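Local coordinates for protein tumor necrosis factor ligand superfamily member 9 (Mus musculus, PDB 6MKB) that acts as a cytokine that binds the receptor TNFRSF9 (4-1BB) and induces proliferation of activated peripheral blood T-cells, at residues V62-K67 with T157-F162; V83-Q88 with L131-R136; D97-T102 with R117-L122. All coordinates share one frame; numbering follows the deposited sequence.

How the contacts relate
Contacts 1 and 2 are buried antiparallel ladders, one in each sheet of the TNF homology domain, built on backbone hydrogen bonds; their inward side chains interlock, as where Phe159 meets Val133 and Leu87. Contact 3 is only partly buried and has no direct hydrogen bond: it joins the edges of the two sheets through side chains. Its strands are neighbours of the other ladders, since 117-122 pairs with 62-67 and 97-102 with 83-88. Contacts 1 and 3 also touch the second subunit of the dimer, whereas contact 2 lies away from it.

Contact 1 of 3, residues V62-K67 with T157-F162; sequences VFLELK and TSFGLF. With NA (sodium ion), chain O.
The Phe63 ring lies flat over Gly160, whose CA sits 3.8 Å from the ring centroid and 21° off its normal, a CH-pi contact. It gets there because chi1 of 62° tucks CG over the backbone, between N and C, turning the ring across the partner strand. At the ring's edge, CE2 meets Phe162 CD2 at 4.2 Å, and here Tyr61 and Phe162 of the second subunit join the aromatic cluster. The two strands are antiparallel neighbours in the inner sheet of the TNF jelly roll, the sheet that faces the partner subunit. Phe63 and Gly160 exchange two backbone hydrogen bonds, as do Glu65 and Ser158, with Glu65 N 2.9 Å from Ser158 O. Further along the face bearing Phe63, a water bridges the Glu65 carboxylate and Ser158 OG, donating to OE2 at 2.7 Å. On the other face, turned into the sandwich, Leu64 and Phe159 run side by side, with CD2 of the leucine 3.8 Å from CD1 of the ring. Past the last backbone pair, Thr157 OG1 accepts a hydrogen bond from Lys67 N at 3.0 Å, while Lys67 O binds the sodium ion at 2.8 Å together with Asn155 O and Ser69 OG.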
loop_
_atom_site.group_PDB
_atom_site.type_symbol
_atom_site.label_atom_id
_atom_site.label_comp_id
_atom_site.label_asym_id
_atom_site.label_seq_id
_atom_site.Cartn_x
_atom_site.Cartn_y
_atom_site.Cartn_z
ATOM N N VAL B 62 1.097 -7.868 -5.323
ATOM C CA VAL B 62 0.326 -7.020 -6.231
ATOM C C VAL B 62 -0.102 -5.797 -5.450
ATOM O O VAL B 62 -0.481 -5.920 -4.278
ATOM C CB VAL B 62 -0.869 -7.777 -6.861
ATOM C CG1 VAL B 62 -1.463 -6.979 -8.020
ATOM C CG2 VAL B 62 -0.456 -9.165 -7.329
ATOM N N PHE B 63 0.021 -4.608 -6.062
ATOM C CA PHE B 63 -0.316 -3.358 -5.387
ATOM C C PHE B 63 -1.159 -2.459 -6.275
ATOM O O PHE B 63 -1.054 -2.483 -7.504
ATOM C CB PHE B 63 0.946 -2.620 -4.893
ATOM C CG PHE B 63 1.928 -2.190 -5.960
ATOM C CD1 PHE B 63 1.799 -0.951 -6.596
ATOM C CD2 PHE B 63 3.009 -2.997 -6.302
ATOM C CE1 PHE B 63 2.693 -0.563 -7.602
ATOM C CE2 PHE B 63 3.917 -2.594 -7.290
ATOM C CZ PHE B 63 3.756 -1.381 -7.928
ATOM N N LEU B 64 -2.000 -1.659 -5.603
ATOM C CA LEU B 64 -2.888 -0.632 -6.125
ATOM C C LEU B 64 -2.727 0.600 -5.287
ATOM O O LEU B 64 -2.684 0.503 -4.057
ATOM C CB LEU B 64 -4.352 -1.064 -6.095
ATOM C CG LEU B 64 -4.782 -2.226 -6.987
ATOM C CD1 LEU B 64 -6.215 -2.705 -6.600
ATOM C CD2 LEU B 64 -4.738 -1.835 -8.469
ATOM N N GLU B 65 -2.655 1.766 -5.942
ATOM C CA GLU B 65 -2.608 3.035 -5.239
ATOM C C GLU B 65 -3.558 4.017 -5.913
ATOM O O GLU B 65 -3.324 4.407 -7.049
ATOM C CB GLU B 65 -1.193 3.587 -5.168
ATOM C CG GLU B 65 -1.143 4.842 -4.313
ATOM C CD GLU B 65 0.243 5.306 -3.937
ATOM O OE1 GLU B 65 0.334 6.359 -3.267
ATOM O OE2 GLU B 65 1.232 4.633 -4.310
ATOM N N LEU B 66 -4.667 4.331 -5.238
ATOM C CA LEU B 66 -5.684 5.245 -5.707
ATOM C C LEU B 66 -5.361 6.649 -5.262
ATOM O O LEU B 66 -5.159 6.891 -4.068
ATOM C CB LEU B 66 -7.073 4.846 -5.187
ATOM C CG LEU B 66 -8.269 5.753 -5.579
ATOM C CD1 LEU B 66 -8.474 5.790 -7.103
ATOM C CD2 LEU B 66 -9.557 5.271 -4.915
ATOM N N LYS B 67 -5.312 7.570 -6.232
ATOM C CA LYS B 67 -5.106 8.985 -5.960
ATOM C C LYS B 67 -6.299 9.728 -6.547
ATOM O O LYS B 67 -6.402 9.855 -7.763
ATOM C CB LYS B 67 -3.750 9.491 -6.466
ATOM C CG LYS B 67 -2.573 8.874 -5.718
ATOM C CD LYS B 67 -1.312 9.664 -5.984
ATOM C CE LYS B 67 -0.093 9.000 -5.405
ATOM N NZ LYS B 67 1.150 9.676 -5.846
ATOM N N THR B 157 -2.667 7.643 -10.132
ATOM C CA THR B 157 -3.070 6.340 -9.641
ATOM C C THR B 157 -2.121 5.306 -10.307
ATOM O O THR B 157 -1.724 5.465 -11.466
ATOM C CB THR B 157 -4.568 6.167 -9.978
ATOM O OG1 THR B 157 -5.328 7.062 -9.153
ATOM C CG2 THR B 157 -5.079 4.712 -9.858
ATOM N N SER B 158 -1.712 4.306 -9.546
ATOM C CA SER B 158 -0.788 3.303 -10.044
ATOM C C SER B 158 -1.253 1.885 -9.719
ATOM O O SER B 158 -2.064 1.641 -8.819
ATOM C CB SER B 158 0.608 3.534 -9.477
ATOM O OG SER B 158 0.602 3.418 -8.058
ATOM N N PHE B 159 -0.753 0.956 -10.513
ATOM C CA PHE B 159 -0.998 -0.456 -10.372
ATOM C C PHE B 159 0.263 -1.170 -10.800
ATOM O O PHE B 159 0.918 -0.754 -11.761
ATOM C CB PHE B 159 -2.229 -0.861 -11.192
ATOM C CG PHE B 159 -2.318 -2.255 -11.761
ATOM C CD1 PHE B 159 -2.344 -3.369 -10.920
ATOM C CD2 PHE B 159 -2.519 -2.451 -13.126
ATOM C CE1 PHE B 159 -2.453 -4.666 -11.450
ATOM C CE2 PHE B 159 -2.681 -3.739 -13.650
ATOM C CZ PHE B 159 -2.636 -4.839 -12.813
ATOM N N GLY B 160 0.616 -2.204 -10.053
ATOM C CA GLY B 160 1.773 -3.024 -10.379
ATOM C C GLY B 160 1.881 -4.296 -9.570
ATOM O O GLY B 160 0.954 -4.665 -8.845
ATOM N N LEU B 161 3.024 -4.967 -9.705
ATOM C CA LEU B 161 3.355 -6.221 -9.025
ATOM C C LEU B 161 4.825 -6.506 -9.137
ATOM O O LEU B 161 5.540 -5.850 -9.906
ATOM C CB LEU B 161 2.548 -7.465 -9.528
ATOM C CG LEU B 161 2.208 -7.640 -11.037
ATOM C CD1 LEU B 161 3.413 -7.647 -11.905
ATOM C CD2 LEU B 161 1.522 -8.929 -11.267
ATOM N N PHE B 162 5.276 -7.470 -8.337
ATOM C CA PHE B 162 6.626 -7.972 -8.362
ATOM C C PHE B 162 6.669 -9.423 -7.923
ATOM O O PHE B 162 5.937 -9.814 -7.026
ATOM C CB PHE B 162 7.604 -7.122 -7.555
ATOM C CG PHE B 162 7.269 -6.618 -6.185
ATOM C CD1 PHE B 162 7.554 -7.382 -5.060
ATOM C CD2 PHE B 162 6.856 -5.292 -5.993
ATOM C CE1 PHE B 162 7.371 -6.848 -3.765
ATOM C CE2 PHE B 162 6.672 -4.764 -4.704
ATOM C CZ PHE B 162 6.951 -5.533 -3.601
HETATM NA NA NA O . -5.528 12.050 -9.206
HETATM O O HOH W 1 1.988 2.347 -5.594
#

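Contact 2 of 3, residues V83-Q88 with L131-R136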
loop_
_atom_site.group_PDB
_atom_site.type_symbol
_atom_site.label_atom_id
_atom_site.label_comp_id
_atom_site.label_asym_id
_atom_site.label_seq_id
_atom_site.Cartn_x
_atom_site.Cartn_y
_atom_site.Cartn_z
ATOM N N VAL B 83 -15.626 4.971 -3.474
ATOM C CA VAL B 83 -14.841 4.821 -4.704
ATOM C C VAL B 83 -13.931 3.610 -4.507
ATOM O O VAL B 83 -13.293 3.471 -3.462
ATOM C CB VAL B 83 -14.062 6.089 -5.126
ATOM C CG1 VAL B 83 -13.398 5.888 -6.493
ATOM C CG2 VAL B 83 -14.974 7.312 -5.150
ATOM N N SER B 84 -13.880 2.741 -5.513
ATOM C CA SER B 84 -13.133 1.502 -5.505
ATOM C C SER B 84 -12.237 1.312 -6.715
ATOM O O SER B 84 -12.596 1.711 -7.823
ATOM C CB SER B 84 -14.120 0.349 -5.490
ATOM O OG SER B 84 -14.067 -0.366 -4.276
ATOM N N LEU B 85 -11.088 0.640 -6.500
ATOM C CA LEU B 85 -10.166 0.099 -7.508
ATOM C C LEU B 85 -10.283 -1.398 -7.346
ATOM O O LEU B 85 -9.959 -1.916 -6.272
ATOM C CB LEU B 85 -8.717 0.575 -7.349
ATOM C CG LEU B 85 -8.349 2.020 -7.716
ATOM C CD1 LEU B 85 -6.852 2.160 -7.738
ATOM C CD2 LEU B 85 -8.940 2.459 -9.069
ATOM N N VAL B 86 -10.878 -2.075 -8.335
ATOM C CA VAL B 86 -11.136 -3.510 -8.255
ATOM C C VAL B 86 -10.156 -4.260 -9.144
ATOM O O VAL B 86 -10.146 -4.038 -10.348
ATOM C CB VAL B 86 -12.620 -3.839 -8.623
ATOM C CG1 VAL B 86 -12.900 -5.334 -8.509
ATOM C CG2 VAL B 86 -13.613 -3.045 -7.765
ATOM N N LEU B 87 -9.334 -5.149 -8.547
ATOM C CA LEU B 87 -8.371 -5.967 -9.290
ATOM C C LEU B 87 -9.120 -7.092 -9.962
ATOM O O LEU B 87 -9.719 -7.888 -9.273
ATOM C CB LEU B 87 -7.247 -6.518 -8.380
ATOM C CG LEU B 87 -6.135 -7.352 -9.095
ATOM C CD1 LEU B 87 -5.299 -6.507 -10.039
ATOM C CD2 LEU B 87 -5.245 -8.034 -8.101
ATOM N N GLN B 88 -9.111 -7.131 -11.304
ATOM C CA GLN B 88 -9.802 -8.126 -12.129
ATOM C C GLN B 88 -8.782 -9.131 -12.674
ATOM O O GLN B 88 -7.988 -8.791 -13.542
ATOM C CB GLN B 88 -10.572 -7.424 -13.259
ATOM C CG GLN B 88 -11.604 -6.385 -12.763
ATOM C CD GLN B 88 -12.057 -5.397 -13.822
ATOM O OE1 GLN B 88 -11.450 -5.233 -14.901
ATOM N NE2 GLN B 88 -13.148 -4.710 -13.532
ATOM N N LEU B 131 -4.299 -9.435 -15.604
ATOM C CA LEU B 131 -4.751 -8.566 -14.533
ATOM C C LEU B 131 -5.150 -7.209 -15.099
ATOM O O LEU B 131 -4.358 -6.559 -15.767
ATOM C CB LEU B 131 -3.597 -8.408 -13.522
ATOM C CG LEU B 131 -3.587 -9.165 -12.182
ATOM C CD1 LEU B 131 -4.041 -10.563 -12.281
ATOM C CD2 LEU B 131 -2.198 -9.179 -11.596
ATOM N N SER B 132 -6.387 -6.811 -14.882
ATOM C CA SER B 132 -6.900 -5.510 -15.283
ATOM C C SER B 132 -7.465 -4.840 -14.015
ATOM O O SER B 132 -7.623 -5.511 -12.987
ATOM C CB SER B 132 -7.933 -5.634 -16.408
ATOM O OG SER B 132 -9.170 -6.179 -15.986
ATOM N N VAL B 133 -7.716 -3.528 -14.058
ATOM C CA VAL B 133 -8.230 -2.809 -12.894
ATOM C C VAL B 133 -9.477 -2.025 -13.285
ATOM O O VAL B 133 -9.444 -1.200 -14.206
ATOM C CB VAL B 133 -7.145 -1.879 -12.274
ATOM C CG1 VAL B 133 -7.673 -1.130 -11.036
ATOM C CG2 VAL B 133 -5.880 -2.667 -11.936
ATOM N N GLY B 134 -10.547 -2.265 -12.555
ATOM C CA GLY B 134 -11.797 -1.556 -12.753
ATOM C C GLY B 134 -11.994 -0.448 -11.746
ATOM O O GLY B 134 -11.741 -0.614 -10.549
ATOM N N LEU B 135 -12.400 0.712 -12.237
ATOM C CA LEU B 135 -12.786 1.816 -11.387
ATOM C C LEU B 135 -14.296 1.625 -11.059
ATOM O O LEU B 135 -15.087 1.405 -11.970
ATOM C CB LEU B 135 -12.496 3.158 -12.090
ATOM C CG LEU B 135 -13.035 4.444 -11.398
ATOM C CD1 LEU B 135 -12.304 4.740 -10.075
ATOM C CD2 LEU B 135 -12.978 5.629 -12.343
ATOM N N ARG B 136 -14.668 1.634 -9.776
ATOM C CA ARG B 136 -16.064 1.535 -9.322
ATOM C C ARG B 136 -16.388 2.716 -8.413
ATOM O O ARG B 136 -15.534 3.142 -7.633
ATOM C CB ARG B 136 -16.367 0.202 -8.580
ATOM C CG ARG B 136 -16.385 -1.079 -9.430
ATOM C CD ARG B 136 -17.141 -0.914 -10.734
ATOM N NE ARG B 136 -16.211 -1.108 -11.850
ATOM C CZ ARG B 136 -16.305 -2.081 -12.743
ATOM N NH1 ARG B 136 -17.337 -2.915 -12.721
ATOM N NH2 ARG B 136 -15.412 -2.179 -13.720
#
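In the outer sheet of the TNF jelly roll, strands 80-90 and 129-140 run antiparallel, and residues 83-88 and 131-136 form a regular ladder between them. Ser84 with Arg136, Val86 with Gly134 and Gln88 with Ser132 are the hydrogen-bonded pairs, each closed by two backbone bonds; the Val86 N to Gly134 O bond, for example, is 2.8 Å long and nearly straight at 175°. The Gln88 side chain extends over the partner strand on the face that also carries Val86 and Arg136. With chi1 of -58° turning CG away from the carbonyl carbon, the extended chain beyond brings OE1 within 2.7 Å of Ser132 OG. That hydroxyl donates to OE1 in the amide plane, on a lone pair, and Thr25 OG1 adds a weak bond to the same oxygen. The other end of the amide, NE2, lies 3.5 Å from Gly134 CA, over the backbone at a residue with no side chain. Bends at chi2 (-45°) and chi3 fold Arg136 back over its own strand, where NE donates to Leu135 O from above the carbonyl plane, while Arg136 CG touches Val86 CG2 at 3.8 Å. The opposite face is wholly aliphatic: Leu87 CD1 meets Leu131 CG at 3.8 Å, and Val83 CG1 meets Leu135 CD1 at 3.9 Å. These side chains point into the sandwich, where Leu64 and Leu66 of strand 58-70 and Phe159 of strand 149-166 close over them; within the sheet, strand 100-105 lies beside 80-90, while strands 24-29 and 51-54 lie beside 129-140.

Contact 3 of 3, residues D97-T102 with R117-L122; sequences DNLALT and RSWSQL
Leu101 and Trp119 both carry CG anti to the backbone N (chi1 169° and 172°), which sends the two side chains past each other in opposite directions between their strands. Leu101 CB comes 3.6 Å from Trp119 CB as they pass. This is a joint across the edge of the TNF β-sandwich: strand 100-105 belongs to the outer sheet and strand 115-125 to the inner one, and side chains, not a backbone ladder, connect them. The Trp119 ring reaches under the opposing chain, placing the Ala100 carbonyl carbon and Leu101 N over one of its faces. Its NE1 lies 3.3 Å from Ala100 O, but the angle is poor and no hydrogen bond results. Leu99, the centre of an inverse gamma turn leading into the strand, comes to the edge of the indole, its CG 4.2 Å from Trp119 CZ2. Leu99 CD1 touches Gln121 NE2 at 3.4 Å, so leucine carbons meet both the indole edge and an amide. Deeper in, Leu66 and Leu87 pack on Leu101 and Trp119 respectively. At the other end, Leu101 reaches the opposing strand with both methyls, CD2 lying 3.4 Å from Arg117 O and CD1 3.9 Å from Arg117 CB. A water finishes this end, donating to Thr102 O at 3.1 Å and accepting a weak hydrogen bond from Arg117 NE in the guanidinium plane at 3.0 Å.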
loop_
_atom_site.group_PDB
_atom_site.type_symbol
_atom_site.label_atom_id
_atom_site.label_comp_id
_atom_site.label_asym_id
_atom_site.label_seq_id
_atom_site.Cartn_x
_atom_site.Cartn_y
_atom_site.Cartn_z
ATOM N N ASP B 97 -12.322 -12.698 -4.626
ATOM C CA ASP B 97 -13.619 -12.315 -4.120
ATOM C C ASP B 97 -13.306 -11.081 -3.308
ATOM O O ASP B 97 -12.513 -11.155 -2.361
ATOM C CB ASP B 97 -14.223 -13.441 -3.277
ATOM N N ASN B 98 -13.786 -9.923 -3.785
ATOM C CA ASN B 98 -13.589 -8.578 -3.238
ATOM C C ASN B 98 -12.081 -8.202 -3.115
ATOM O O ASN B 98 -11.674 -7.587 -2.122
ATOM C CB ASN B 98 -14.367 -8.326 -1.907
ATOM C CG ASN B 98 -14.126 -9.288 -0.762
ATOM O OD1 ASN B 98 -14.934 -10.188 -0.496
ATOM N ND2 ASN B 98 -13.005 -9.127 -0.065
ATOM N N LEU B 99 -11.280 -8.496 -4.174
ATOM C CA LEU B 99 -9.876 -8.035 -4.300
ATOM C C LEU B 99 -9.982 -6.573 -4.742
ATOM O O LEU B 99 -10.114 -6.290 -5.941
ATOM C CB LEU B 99 -9.098 -8.905 -5.324
ATOM C CG LEU B 99 -7.947 -9.798 -4.846
ATOM C CD1 LEU B 99 -8.353 -10.702 -3.725
ATOM C CD2 LEU B 99 -7.470 -10.670 -5.974
ATOM N N ALA B 100 -10.105 -5.650 -3.769
ATOM C CA ALA B 100 -10.350 -4.237 -4.080
ATOM C C ALA B 100 -9.857 -3.266 -3.019
ATOM O O ALA B 100 -9.817 -3.578 -1.832
ATOM C CB ALA B 100 -11.848 -4.009 -4.291
ATOM N N LEU B 101 -9.567 -2.040 -3.472
ATOM C CA LEU B 101 -9.156 -0.905 -2.667
ATOM C C LEU B 101 -10.352 0.016 -2.650
ATOM O O LEU B 101 -10.701 0.555 -3.700
ATOM C CB LEU B 101 -7.892 -0.250 -3.289
ATOM C CG LEU B 101 -7.413 1.133 -2.757
ATOM C CD1 LEU B 101 -7.292 1.156 -1.236
ATOM C CD2 LEU B 101 -6.065 1.493 -3.327
ATOM N N THR B 102 -11.026 0.150 -1.495
ATOM C CA THR B 102 -12.216 0.992 -1.383
ATOM C C THR B 102 -11.953 2.185 -0.452
ATOM O O THR B 102 -11.274 2.064 0.565
ATOM C CB THR B 102 -13.415 0.156 -0.929
ATOM O OG1 THR B 102 -13.504 -0.993 -1.761
ATOM C CG2 THR B 102 -14.743 0.907 -1.005
ATOM N N ARG B 117 -4.781 6.566 -1.177
ATOM C CA ARG B 117 -4.864 5.261 -0.506
ATOM C C ARG B 117 -4.112 4.184 -1.290
ATOM O O ARG B 117 -4.185 4.149 -2.513
ATOM C CB ARG B 117 -6.327 4.821 -0.325
ATOM C CG ARG B 117 -7.153 5.761 0.490
ATOM C CD ARG B 117 -7.117 5.501 1.987
ATOM N NE ARG B 117 -8.390 5.916 2.592
ATOM C CZ ARG B 117 -8.637 7.136 3.074
ATOM N NH1 ARG B 117 -7.685 8.066 3.074
ATOM N NH2 ARG B 117 -9.826 7.423 3.589
ATOM N N SER B 118 -3.418 3.302 -0.575
ATOM C CA SER B 118 -2.686 2.174 -1.134
ATOM C C SER B 118 -3.302 0.863 -0.650
ATOM O O SER B 118 -3.953 0.833 0.392
ATOM C CB SER B 118 -1.213 2.236 -0.757
ATOM O OG SER B 118 -0.620 3.425 -1.242
ATOM N N TRP B 119 -3.091 -0.210 -1.415
ATOM C CA TRP B 119 -3.566 -1.560 -1.162
ATOM C C TRP B 119 -2.533 -2.557 -1.670
ATOM O O TRP B 119 -1.867 -2.300 -2.679
ATOM C CB TRP B 119 -4.915 -1.762 -1.879
ATOM C CG TRP B 119 -5.479 -3.162 -1.888
ATOM C CD1 TRP B 119 -6.463 -3.648 -1.084
ATOM C CD2 TRP B 119 -5.182 -4.208 -2.834
ATOM N NE1 TRP B 119 -6.792 -4.933 -1.459
ATOM C CE2 TRP B 119 -6.030 -5.296 -2.534
ATOM C CE3 TRP B 119 -4.293 -4.321 -3.929
ATOM C CZ2 TRP B 119 -5.995 -6.487 -3.252
ATOM C CZ3 TRP B 119 -4.261 -5.504 -4.650
ATOM C CH2 TRP B 119 -5.096 -6.572 -4.308
ATOM N N SER B 120 -2.429 -3.715 -1.014
ATOM C CA SER B 120 -1.531 -4.771 -1.495
ATOM C C SER B 120 -2.017 -6.127 -1.065
ATOM O O SER B 120 -2.723 -6.253 -0.064
ATOM C CB SER B 120 -0.083 -4.559 -1.047
ATOM O OG SER B 120 0.068 -4.594 0.362
ATOM N N GLN B 121 -1.643 -7.148 -1.847
ATOM C CA GLN B 121 -1.930 -8.533 -1.549
ATOM C C GLN B 121 -0.887 -9.429 -2.196
ATOM O O GLN B 121 -0.502 -9.195 -3.350
ATOM C CB GLN B 121 -3.342 -8.925 -2.014
ATOM C CG GLN B 121 -3.924 -10.078 -1.194
ATOM C CD GLN B 121 -5.189 -9.638 -0.507
ATOM O OE1 GLN B 121 -5.161 -8.910 0.505
ATOM N NE2 GLN B 121 -6.320 -10.023 -1.062
ATOM N N LEU B 122 -0.458 -10.475 -1.467
ATOM C CA LEU B 122 0.440 -11.479 -1.997
ATOM C C LEU B 122 -0.444 -12.530 -2.649
ATOM O O LEU B 122 -1.317 -13.094 -1.986
ATOM C CB LEU B 122 1.333 -12.046 -0.888
ATOM C CG LEU B 122 2.522 -11.173 -0.446
ATOM C CD1 LEU B 122 2.991 -11.565 0.955
ATOM C CD2 LEU B 122 3.696 -11.259 -1.443
HETATM O O HOH W 2 -8.921 2.933 2.312
#